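Local atomic coordinates of ribonucleoside-diphosphate reductase, alpha chain (Actinobacillus ureae ATCC 25976, PDB entry 6DQX), a protein that probably catalyses the reduction of ribonucleoside diphosphates to deoxyribonucleotides, as the catalytic subunit of a class Id ribonucleotide reductase. Residues Glu54-Ile59 and Pro90-Phe95; Tyr210-Gly215 and Gly244-Phe249; Asn361-Ser366 and Glu490-Lys495. One frame throughout, in Å; residues are numbered along the deposited sequence.

Contact 1. Residues Glu54-Ile59 and Pro90-Phe95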
loop_
_atom_site.group_PDB
_atom_site.type_symbol
_atom_site.label_atom_id
_atom_site.label_comp_id
_atom_site.label_asym_id
_atom_site.label_seq_id
_atom_site.Cartn_x
_atom_site.Cartn_y
_atom_site.Cartn_z
ATOM N N GLU A 54 -22.914 25.324 21.238
ATOM C CA GLU A 54 -21.588 25.897 21.424
ATOM C C GLU A 54 -20.731 25.746 20.161
ATOM O O GLU A 54 -20.017 26.658 19.743
ATOM C CB GLU A 54 -20.949 25.166 22.603
ATOM C CG GLU A 54 -19.622 25.651 23.062
ATOM C CD GLU A 54 -19.269 25.031 24.402
ATOM O OE1 GLU A 54 -19.680 23.869 24.686
ATOM O OE2 GLU A 54 -18.590 25.719 25.171
ATOM N N ARG A 55 -20.800 24.568 19.579
ATOM C CA ARG A 55 -20.080 24.285 18.342
ATOM C C ARG A 55 -20.540 25.218 17.197
ATOM O O ARG A 55 -19.702 25.759 16.465
ATOM C CB ARG A 55 -20.272 22.807 17.988
ATOM C CG ARG A 55 -19.490 22.303 16.791
ATOM C CD ARG A 55 -18.001 22.257 17.014
ATOM N NE ARG A 55 -17.331 21.955 15.750
ATOM C CZ ARG A 55 -16.279 22.577 15.233
ATOM N NH1 ARG A 55 -15.667 23.560 15.865
ATOM N NH2 ARG A 55 -15.824 22.183 14.038
ATOM N N ILE A 56 -21.843 25.448 17.082
ATOM C CA ILE A 56 -22.370 26.300 15.999
ATOM C C ILE A 56 -21.873 27.731 16.158
ATOM O O ILE A 56 -21.442 28.366 15.202
ATOM C CB ILE A 56 -23.905 26.245 15.918
ATOM C CG1 ILE A 56 -24.374 24.837 15.521
ATOM C CG2 ILE A 56 -24.446 27.300 14.968
ATOM C CD1 ILE A 56 -25.812 24.564 15.915
ATOM N N ARG A 57 -21.954 28.251 17.378
ATOM C CA ARG A 57 -21.410 29.561 17.658
ATOM C C ARG A 57 -19.924 29.666 17.330
ATOM O O ARG A 57 -19.493 30.669 16.763
ATOM C CB ARG A 57 -21.657 29.938 19.143
ATOM C CG ARG A 57 -21.066 31.291 19.551
ATOM C CD ARG A 57 -21.971 32.428 19.083
ATOM N NE ARG A 57 -23.145 32.600 19.968
ATOM C CZ ARG A 57 -24.278 33.249 19.646
ATOM N NH1 ARG A 57 -24.457 33.815 18.440
ATOM N NH2 ARG A 57 -25.263 33.324 20.536
ATOM N N PHE A 58 -19.124 28.673 17.743
ATOM C CA PHE A 58 -17.696 28.675 17.459
ATOM C C PHE A 58 -17.437 28.696 15.946
ATOM O O PHE A 58 -16.589 29.434 15.473
ATOM C CB PHE A 58 -17.001 27.456 18.071
ATOM C CG PHE A 58 -15.544 27.363 17.732
ATOM C CD1 PHE A 58 -14.601 28.053 18.482
ATOM C CD2 PHE A 58 -15.113 26.601 16.651
ATOM C CE1 PHE A 58 -13.252 27.965 18.172
ATOM C CE2 PHE A 58 -13.774 26.517 16.329
ATOM C CZ PHE A 58 -12.840 27.207 17.079
ATOM N N ILE A 59 -18.178 27.876 15.212
ATOM C CA ILE A 59 -18.017 27.808 13.736
ATOM C C ILE A 59 -18.316 29.171 13.097
ATOM O O ILE A 59 -17.531 29.658 12.267
ATOM C CB ILE A 59 -18.914 26.699 13.148
ATOM C CG1 ILE A 59 -18.339 25.343 13.508
ATOM C CG2 ILE A 59 -19.074 26.854 11.626
ATOM C CD1 ILE A 59 -19.256 24.169 13.233
ATOM N N PRO A 90 -17.372 16.525 7.954
ATOM C CA PRO A 90 -16.014 17.027 8.208
ATOM C C PRO A 90 -15.950 18.446 8.792
ATOM O O PRO A 90 -15.076 18.738 9.595
ATOM C CB PRO A 90 -15.350 16.970 6.823
ATOM C CG PRO A 90 -16.092 15.902 6.096
ATOM C CD PRO A 90 -17.513 16.094 6.548
ATOM N N ILE A 91 -16.876 19.322 8.396
ATOM C CA ILE A 91 -16.936 20.673 8.949
ATOM C C ILE A 91 -17.374 20.630 10.425
ATOM O O ILE A 91 -16.731 21.249 11.291
ATOM C CB ILE A 91 -17.861 21.571 8.074
ATOM C CG1 ILE A 91 -17.144 21.849 6.741
ATOM C CG2 ILE A 91 -18.232 22.858 8.807
ATOM C CD1 ILE A 91 -18.011 22.379 5.604
ATOM N N TRP A 92 -18.439 19.895 10.709
ATOM C CA TRP A 92 -18.906 19.697 12.103
ATOM C C TRP A 92 -17.765 19.147 12.942
ATOM O O TRP A 92 -17.536 19.598 14.075
ATOM C CB TRP A 92 -20.066 18.705 12.190
ATOM C CG TRP A 92 -21.421 19.292 12.078
ATOM C CD1 TRP A 92 -22.258 19.220 10.989
ATOM C CD2 TRP A 92 -22.127 20.029 13.080
ATOM N NE1 TRP A 92 -23.436 19.885 11.255
ATOM C CE2 TRP A 92 -23.382 20.387 12.529
ATOM C CE3 TRP A 92 -21.822 20.429 14.385
ATOM C CZ2 TRP A 92 -24.329 21.124 13.238
ATOM C CZ3 TRP A 92 -22.773 21.149 15.099
ATOM C CH2 TRP A 92 -24.009 21.495 14.522
ATOM N N SER A 93 -17.051 18.176 12.380
ATOM C CA SER A 93 -15.991 17.481 13.153
ATOM C C SER A 93 -14.734 18.312 13.383
ATOM O O SER A 93 -14.175 18.296 14.505
ATOM C CB SER A 93 -15.633 16.145 12.509
ATOM O OG SER A 93 -16.740 15.266 12.555
ATOM N N ASN A 94 -14.283 19.021 12.342
ATOM C CA ASN A 94 -12.924 19.536 12.268
ATOM C C ASN A 94 -12.760 21.020 12.024
ATOM O O ASN A 94 -11.670 21.532 12.238
ATOM C CB ASN A 94 -12.146 18.775 11.160
ATOM C CG ASN A 94 -12.253 17.251 11.291
ATOM O OD1 ASN A 94 -12.367 16.545 10.287
ATOM N ND2 ASN A 94 -12.232 16.738 12.540
ATOM N N PHE A 95 -13.777 21.725 11.513
ATOM C CA PHE A 95 -13.576 23.139 11.159
ATOM C C PHE A 95 -13.176 24.001 12.357
ATOM O O PHE A 95 -13.829 23.959 13.401
ATOM C CB PHE A 95 -14.831 23.734 10.482
ATOM C CG PHE A 95 -14.671 25.176 10.076
ATOM C CD1 PHE A 95 -13.786 25.532 9.079
ATOM C CD2 PHE A 95 -15.393 26.186 10.705
ATOM C CE1 PHE A 95 -13.619 26.867 8.706
ATOM C CE2 PHE A 95 -15.224 27.524 10.346
ATOM C CZ PHE A 95 -14.368 27.861 9.333
#
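R55 reaches from helix 52-67 to the C-terminal end of helix 89-94 and grips the carbonyls of I91, W92 and, just past the helix, F95. Its CB lies 4.2 Å from CZ3 of W92, and CG, anti to the backbone N (chi1 -175°), runs past the indole at 3.8 Å from CE3. The chain then bends at chi2 (68°), which turns CD away from the ring toward W92 O. NE donates to W92 O at 2.9 Å, and NH2 reaches the same oxygen from the same face of its carbonyl plane. At the far end NH1 and NH2 both close on F95 O; the NH2 bond, 2.7 Å, lies on a lone pair, while NH1 comes almost straight on to the carbonyl. A weak bond runs from NH2 to I91 O. All three oxygens sit near the guanidinium plane, and I59 CG1 lies over the centre of one face, so bonds in its plane and packing on that face fix its orientation. At the outer end of the indole, I56 CG1 meets W92 CH2 at 3.5 Å. The axes of 54-59 and 90-94 run at 96°, and the positive charge probably also suits the partly negative helix end: a buried arginine gathering the carbonyls at a helix C-terminus.

Contact 2. Residues Tyr210-Gly215 and Gly244-Phe249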
loop_
_atom_site.group_PDB
_atom_site.type_symbol
_atom_site.label_atom_id
_atom_site.label_comp_id
_atom_site.label_asym_id
_atom_site.label_seq_id
_atom_site.Cartn_x
_atom_site.Cartn_y
_atom_site.Cartn_z
ATOM N N TYR A 210 -16.483 0.849 -7.172
ATOM C CA TYR A 210 -16.004 1.287 -8.461
ATOM C C TYR A 210 -17.078 1.876 -9.347
ATOM O O TYR A 210 -18.271 1.633 -9.162
ATOM C CB TYR A 210 -15.224 0.201 -9.241
ATOM C CG TYR A 210 -16.061 -0.927 -9.856
ATOM C CD1 TYR A 210 -16.822 -1.769 -9.061
ATOM C CD2 TYR A 210 -16.092 -1.111 -11.220
ATOM C CE1 TYR A 210 -17.599 -2.784 -9.620
ATOM C CE2 TYR A 210 -16.849 -2.112 -11.796
ATOM C CZ TYR A 210 -17.584 -2.948 -10.987
ATOM O OH TYR A 210 -18.324 -3.901 -11.596
ATOM N N GLY A 211 -16.587 2.665 -10.296
ATOM C CA GLY A 211 -17.364 3.270 -11.339
ATOM C C GLY A 211 -16.760 2.989 -12.686
ATOM O O GLY A 211 -15.540 2.784 -12.820
ATOM N N VAL A 212 -17.614 3.004 -13.699
ATOM C CA VAL A 212 -17.215 2.768 -15.069
ATOM C C VAL A 212 -17.469 4.008 -15.913
ATOM O O VAL A 212 -18.589 4.568 -15.919
ATOM C CB VAL A 212 -17.934 1.541 -15.653
ATOM C CG1 VAL A 212 -17.612 1.406 -17.137
ATOM C CG2 VAL A 212 -17.499 0.285 -14.894
ATOM N N CYS A 213 -16.431 4.448 -16.601
ATOM C CA CYS A 213 -16.516 5.625 -17.456
ATOM C C CYS A 213 -16.938 5.245 -18.863
ATOM O O CYS A 213 -16.243 4.510 -19.555
ATOM C CB CYS A 213 -15.199 6.411 -17.449
ATOM S SG CYS A 213 -14.447 6.518 -15.820
ATOM N N VAL A 214 -18.097 5.753 -19.281
ATOM C CA VAL A 214 -18.757 5.329 -20.511
ATOM C C VAL A 214 -18.965 6.515 -21.432
ATOM O O VAL A 214 -19.682 7.466 -21.054
ATOM C CB VAL A 214 -20.156 4.735 -20.191
ATOM C CG1 VAL A 214 -20.834 4.255 -21.471
ATOM C CG2 VAL A 214 -20.044 3.620 -19.177
ATOM N N GLY A 215 -18.344 6.467 -22.614
ATOM C CA GLY A 215 -18.388 7.535 -23.603
ATOM C C GLY A 215 -19.605 7.485 -24.520
ATOM O O GLY A 215 -20.260 6.447 -24.669
ATOM N N GLY A 244 -25.983 -3.077 -7.023
ATOM C CA GLY A 244 -26.173 -1.633 -6.982
ATOM C C GLY A 244 -25.127 -0.887 -7.797
ATOM O O GLY A 244 -25.383 0.228 -8.239
ATOM N N ILE A 245 -23.967 -1.510 -8.017
ATOM C CA ILE A 245 -22.831 -0.888 -8.675
ATOM C C ILE A 245 -22.425 -1.764 -9.871
ATOM O O ILE A 245 -22.922 -2.908 -9.991
ATOM C CB ILE A 245 -21.695 -0.646 -7.649
ATOM C CG1 ILE A 245 -21.002 -1.967 -7.248
ATOM C CG2 ILE A 245 -22.225 0.105 -6.442
ATOM C CD1 ILE A 245 -19.590 -1.760 -6.763
ATOM N N PRO A 246 -21.538 -1.305 -10.755
ATOM C CA PRO A 246 -20.752 -0.052 -10.650
ATOM C C PRO A 246 -21.564 1.231 -10.742
ATOM O O PRO A 246 -22.616 1.251 -11.351
ATOM C CB PRO A 246 -19.840 -0.120 -11.879
ATOM C CG PRO A 246 -20.569 -0.985 -12.859
ATOM C CD PRO A 246 -21.301 -1.994 -12.034
ATOM N N TYR A 247 -20.999 2.309 -10.220
ATOM C CA TYR A 247 -21.425 3.665 -10.616
ATOM C C TYR A 247 -21.190 3.886 -12.112
ATOM O O TYR A 247 -20.315 3.265 -12.731
ATOM C CB TYR A 247 -20.644 4.741 -9.814
ATOM C CG TYR A 247 -20.537 4.470 -8.326
ATOM C CD1 TYR A 247 -21.567 3.853 -7.644
ATOM C CD2 TYR A 247 -19.404 4.856 -7.596
ATOM C CE1 TYR A 247 -21.496 3.613 -6.292
ATOM C CE2 TYR A 247 -19.324 4.612 -6.227
ATOM C CZ TYR A 247 -20.372 3.981 -5.592
ATOM O OH TYR A 247 -20.345 3.709 -4.227
ATOM N N LEU A 248 -21.998 4.753 -12.719
ATOM C CA LEU A 248 -21.803 5.148 -14.094
ATOM C C LEU A 248 -21.297 6.579 -14.145
ATOM O O LEU A 248 -21.846 7.451 -13.481
ATOM C CB LEU A 248 -23.107 5.023 -14.855
ATOM C CG LEU A 248 -23.606 3.571 -14.939
ATOM C CD1 LEU A 248 -25.018 3.550 -15.490
ATOM C CD2 LEU A 248 -22.670 2.745 -15.808
ATOM N N PHE A 249 -20.245 6.797 -14.927
ATOM C CA PHE A 249 -19.692 8.141 -15.158
ATOM C C PHE A 249 -19.772 8.370 -16.653
ATOM O O PHE A 249 -19.051 7.741 -17.450
ATOM C CB PHE A 249 -18.278 8.231 -14.594
ATOM C CG PHE A 249 -17.581 9.531 -14.872
ATOM C CD1 PHE A 249 -17.961 10.695 -14.227
ATOM C CD2 PHE A 249 -16.531 9.590 -15.764
ATOM C CE1 PHE A 249 -17.297 11.895 -14.481
ATOM C CE2 PHE A 249 -15.868 10.779 -16.023
ATOM C CZ PHE A 249 -16.264 11.935 -15.388
#
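The Y210 ring carries P246 on one face: CB sits 3.6 Å above the plane, offset toward the rim, in a CH-pi contact, and the rest of the pyrrolidine runs alongside the phenol as far as its OH. I245 CD1 meets the same ring obliquely at CD1 and CE1. Y210 CG takes the crowded position between backbone N and carbonyl carbon (chi1 74°), which swings the ring back over the proline although the CB starts out away from it. The Y247 ring has the Y210 carbonyl oxygen over one face, 3.7 Å from CG. At the edge of the F249 ring lies C213 CB, in plane, while C213 SG approaches obliquely, 3.7 Å from CD2, as a sulfur-aromatic contact.

Between these groups strands 209-213 and 247-249 run parallel. Four backbone bonds join them: Y247 N to Y210 O, V212 N to Y247 O, F249 N to V212 O and V214 N to F249 O, the last three within 15° of straight at the hydrogen. G211 pairs with Y247, where the CA atoms come to 4.1 Å, and G211 CA adds a CH···O contact to Y247 O. On the face of V212 and L248, helix 227-243 covers the strands through L236, completing a beta-alpha-beta unit within the ten-stranded barrel domain. The cis peptide before P246 lies just ahead of the second strand and sets its ring beside both Y210 and V212 CG2.

Every touching residue is buried, and apart from the backbone bonds the contact is apolar and aromatic. Main-chain bonding therefore fixes position along the strands, while Y247, F249 and C213 fill one face, V212 and L248 the other, and Y210 packs on P246 at the strand start; the Y210 amide N is buried without a partner in the model.

Contact 3. Residues Asn361-Ser366 and Glu490-Lys495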
loop_
_atom_site.group_PDB
_atom_site.type_symbol
_atom_site.label_atom_id
_atom_site.label_comp_id
_atom_site.label_asym_id
_atom_site.label_seq_id
_atom_site.Cartn_x
_atom_site.Cartn_y
_atom_site.Cartn_z
ATOM N N ASN A 361 -48.063 20.584 -1.222
ATOM C CA ASN A 361 -49.004 19.645 -1.780
ATOM C C ASN A 361 -48.776 19.366 -3.271
ATOM O O ASN A 361 -49.705 19.296 -4.067
ATOM C CB ASN A 361 -50.434 20.132 -1.518
ATOM C CG ASN A 361 -51.437 19.015 -1.628
ATOM O OD1 ASN A 361 -51.190 17.910 -1.148
ATOM N ND2 ASN A 361 -52.578 19.290 -2.253
ATOM N N ILE A 362 -47.512 19.189 -3.637
ATOM C CA ILE A 362 -47.112 18.925 -5.022
ATOM C C ILE A 362 -46.576 17.515 -5.072
ATOM O O ILE A 362 -45.718 17.141 -4.248
ATOM C CB ILE A 362 -46.008 19.895 -5.507
ATOM C CG1 ILE A 362 -46.509 21.344 -5.493
ATOM C CG2 ILE A 362 -45.499 19.495 -6.881
ATOM C CD1 ILE A 362 -45.449 22.426 -5.620
ATOM N N ALA A 363 -47.049 16.748 -6.053
ATOM C CA ALA A 363 -46.547 15.402 -6.286
ATOM C C ALA A 363 -45.147 15.449 -6.902
ATOM O O ALA A 363 -44.841 16.300 -7.756
ATOM C CB ALA A 363 -47.489 14.638 -7.186
ATOM N N PHE A 364 -44.283 14.528 -6.495
ATOM C CA PHE A 364 -42.905 14.526 -6.990
ATOM C C PHE A 364 -42.828 14.514 -8.512
ATOM O O PHE A 364 -42.147 15.350 -9.113
ATOM C CB PHE A 364 -42.152 13.313 -6.425
ATOM C CG PHE A 364 -40.686 13.280 -6.777
ATOM C CD1 PHE A 364 -40.247 12.740 -7.979
ATOM C CD2 PHE A 364 -39.745 13.792 -5.886
ATOM C CE1 PHE A 364 -38.893 12.714 -8.285
ATOM C CE2 PHE A 364 -38.385 13.772 -6.196
ATOM C CZ PHE A 364 -37.972 13.239 -7.387
ATOM N N ASP A 365 -43.526 13.563 -9.126
ATOM C CA ASP A 365 -43.570 13.430 -10.581
ATOM C C ASP A 365 -44.729 14.278 -11.118
ATOM O O ASP A 365 -45.815 13.760 -11.322
ATOM C CB ASP A 365 -43.780 11.958 -10.956
ATOM C CG ASP A 365 -43.891 11.714 -12.464
ATOM O OD1 ASP A 365 -43.508 12.586 -13.265
ATOM O OD2 ASP A 365 -44.372 10.620 -12.837
ATOM N N SER A 366 -44.484 15.569 -11.319
ATOM C CA SER A 366 -45.513 16.469 -11.848
ATOM C C SER A 366 -44.924 17.658 -12.603
ATOM O O SER A 366 -43.783 18.040 -12.395
ATOM C CB SER A 366 -46.409 16.975 -10.713
ATOM O OG SER A 366 -45.731 17.850 -9.847
ATOM N N GLU A 490 -54.234 12.977 -2.956
ATOM C CA GLU A 490 -53.480 12.816 -1.711
ATOM C C GLU A 490 -52.491 11.654 -1.779
ATOM O O GLU A 490 -51.326 11.801 -1.385
ATOM C CB GLU A 490 -54.430 12.621 -0.522
ATOM C CG GLU A 490 -55.238 13.869 -0.185
ATOM C CD GLU A 490 -56.531 13.592 0.574
ATOM O OE1 GLU A 490 -56.974 12.425 0.707
ATOM O OE2 GLU A 490 -57.130 14.582 1.032
ATOM N N LYS A 491 -52.965 10.504 -2.262
ATOM C CA LYS A 491 -52.100 9.339 -2.508
ATOM C C LYS A 491 -50.901 9.685 -3.406
ATOM O O LYS A 491 -49.783 9.233 -3.146
ATOM C CB LYS A 491 -52.879 8.182 -3.140
ATOM C CG LYS A 491 -53.834 7.472 -2.197
ATOM C CD LYS A 491 -54.545 6.342 -2.929
ATOM C CE LYS A 491 -55.551 5.646 -2.033
ATOM N NZ LYS A 491 -56.306 4.593 -2.773
ATOM N N GLU A 492 -51.144 10.479 -4.449
ATOM C CA GLU A 492 -50.069 10.901 -5.366
ATOM C C GLU A 492 -48.974 11.678 -4.624
ATOM O O GLU A 492 -47.783 11.422 -4.835
ATOM C CB GLU A 492 -50.602 11.738 -6.548
ATOM C CG GLU A 492 -50.977 10.938 -7.789
ATOM C CD GLU A 492 -49.785 10.460 -8.615
ATOM O OE1 GLU A 492 -48.648 10.981 -8.468
ATOM O OE2 GLU A 492 -49.991 9.552 -9.444
ATOM N N VAL A 493 -49.379 12.589 -3.750
ATOM C CA VAL A 493 -48.428 13.436 -3.029
ATOM C C VAL A 493 -47.526 12.611 -2.096
ATOM O O VAL A 493 -46.362 12.963 -1.913
ATOM C CB VAL A 493 -49.136 14.585 -2.265
ATOM C CG1 VAL A 493 -48.178 15.333 -1.351
ATOM C CG2 VAL A 493 -49.763 15.564 -3.256
ATOM N N PHE A 494 -48.053 11.493 -1.568
ATOM C CA PHE A 494 -47.321 10.650 -0.619
ATOM C C PHE A 494 -46.858 9.291 -1.161
ATOM O O PHE A 494 -46.560 8.380 -0.378
ATOM C CB PHE A 494 -48.148 10.522 0.679
ATOM C CG PHE A 494 -48.349 11.832 1.359
ATOM C CD1 PHE A 494 -47.299 12.446 1.998
ATOM C CD2 PHE A 494 -49.568 12.506 1.283
ATOM C CE1 PHE A 494 -47.448 13.681 2.602
ATOM C CE2 PHE A 494 -49.730 13.739 1.881
ATOM C CZ PHE A 494 -48.668 14.338 2.535
ATOM N N LYS A 495 -46.751 9.154 -2.486
ATOM C CA LYS A 495 -46.070 8.001 -3.060
ATOM C C LYS A 495 -44.649 7.897 -2.481
ATOM O O LYS A 495 -43.970 8.916 -2.249
ATOM C CB LYS A 495 -45.963 8.093 -4.580
ATOM C CG LYS A 495 -47.211 7.738 -5.354
ATOM C CD LYS A 495 -46.881 7.805 -6.841
ATOM C CE LYS A 495 -48.121 7.817 -7.700
ATOM N NZ LYS A 495 -48.641 6.463 -7.941
HETATM O O HOH W 1 -44.746 14.597 -3.353
HETATM O O HOH W 2 -45.246 11.981 -5.401
HETATM O O HOH W 3 -45.234 11.397 -7.966
#
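The turn that follows helix 353-359 packs here against the last turn of helix 488-493. N361, with positive phi, is the C-prime residue of a Schellman motif ending the first helix, and S366 is the N-cap of helix 367-395, so the loop is a short connection between two helices. V493 is the main apolar partner. Its CG2 lies 3.5 Å from N361 OD1 and also faces the I362-A363 peptide, and the N361 and V493 side chains cross at about a right angle. N361 CG is anti to its own N (chi1 -160°), a setting that carries the amide oxygen out to the valine methyls. A363 CB faces both E492 O and E492 OE1, each at 4.0 Å.

No hydrogen bond passes directly between the segments; three waters carry the polar links. Water 1 lies 2.9 Å from I362 O and 2.7 Å from V493 O and links the two; V493 O also accepts from Q358 NE2. Water 2 accepts from F364 N and donates to E492 O, also at 2.7 Å. Water 3 takes the D365 N-H and gives a weak bond to E492 OE1. Within the loop S366 OG donates to A363 O at 2.8 Å and also pairs with A369 N, which pins the turn to the start of the next helix. K495 makes a long salt bridge to E492 OE2.

The carbonyls at the end of helix 488-493 are thus partly satisfied by water rather than by the loop itself. Backbone N-H and C=O groups of the loop meet these carbonyls and the E492 carboxylate through water, while direct contact comes from V493 against N361 and the I362-A363 peptide, and from A363 against E492.

In the fold
Contact 2 is the core member of the set: all its touching residues are buried, and it joins neighbouring parallel strands of the barrel sheet by main-chain bonds. Contact 1, also largely buried, lies on the opposite side of the chain's centre and joins two helices through one arginine side chain. Contact 3 is partly exposed and joins a loop to a helix end with bridging waters. Contacts 1 and 3 both serve the C-terminal end of a helix, by an arginine in one and, across the two segments, by bridging waters in the other. No two share a secondary-structure element; their nearest atoms are about 17 to 24 Å apart, and they follow in series along the chain.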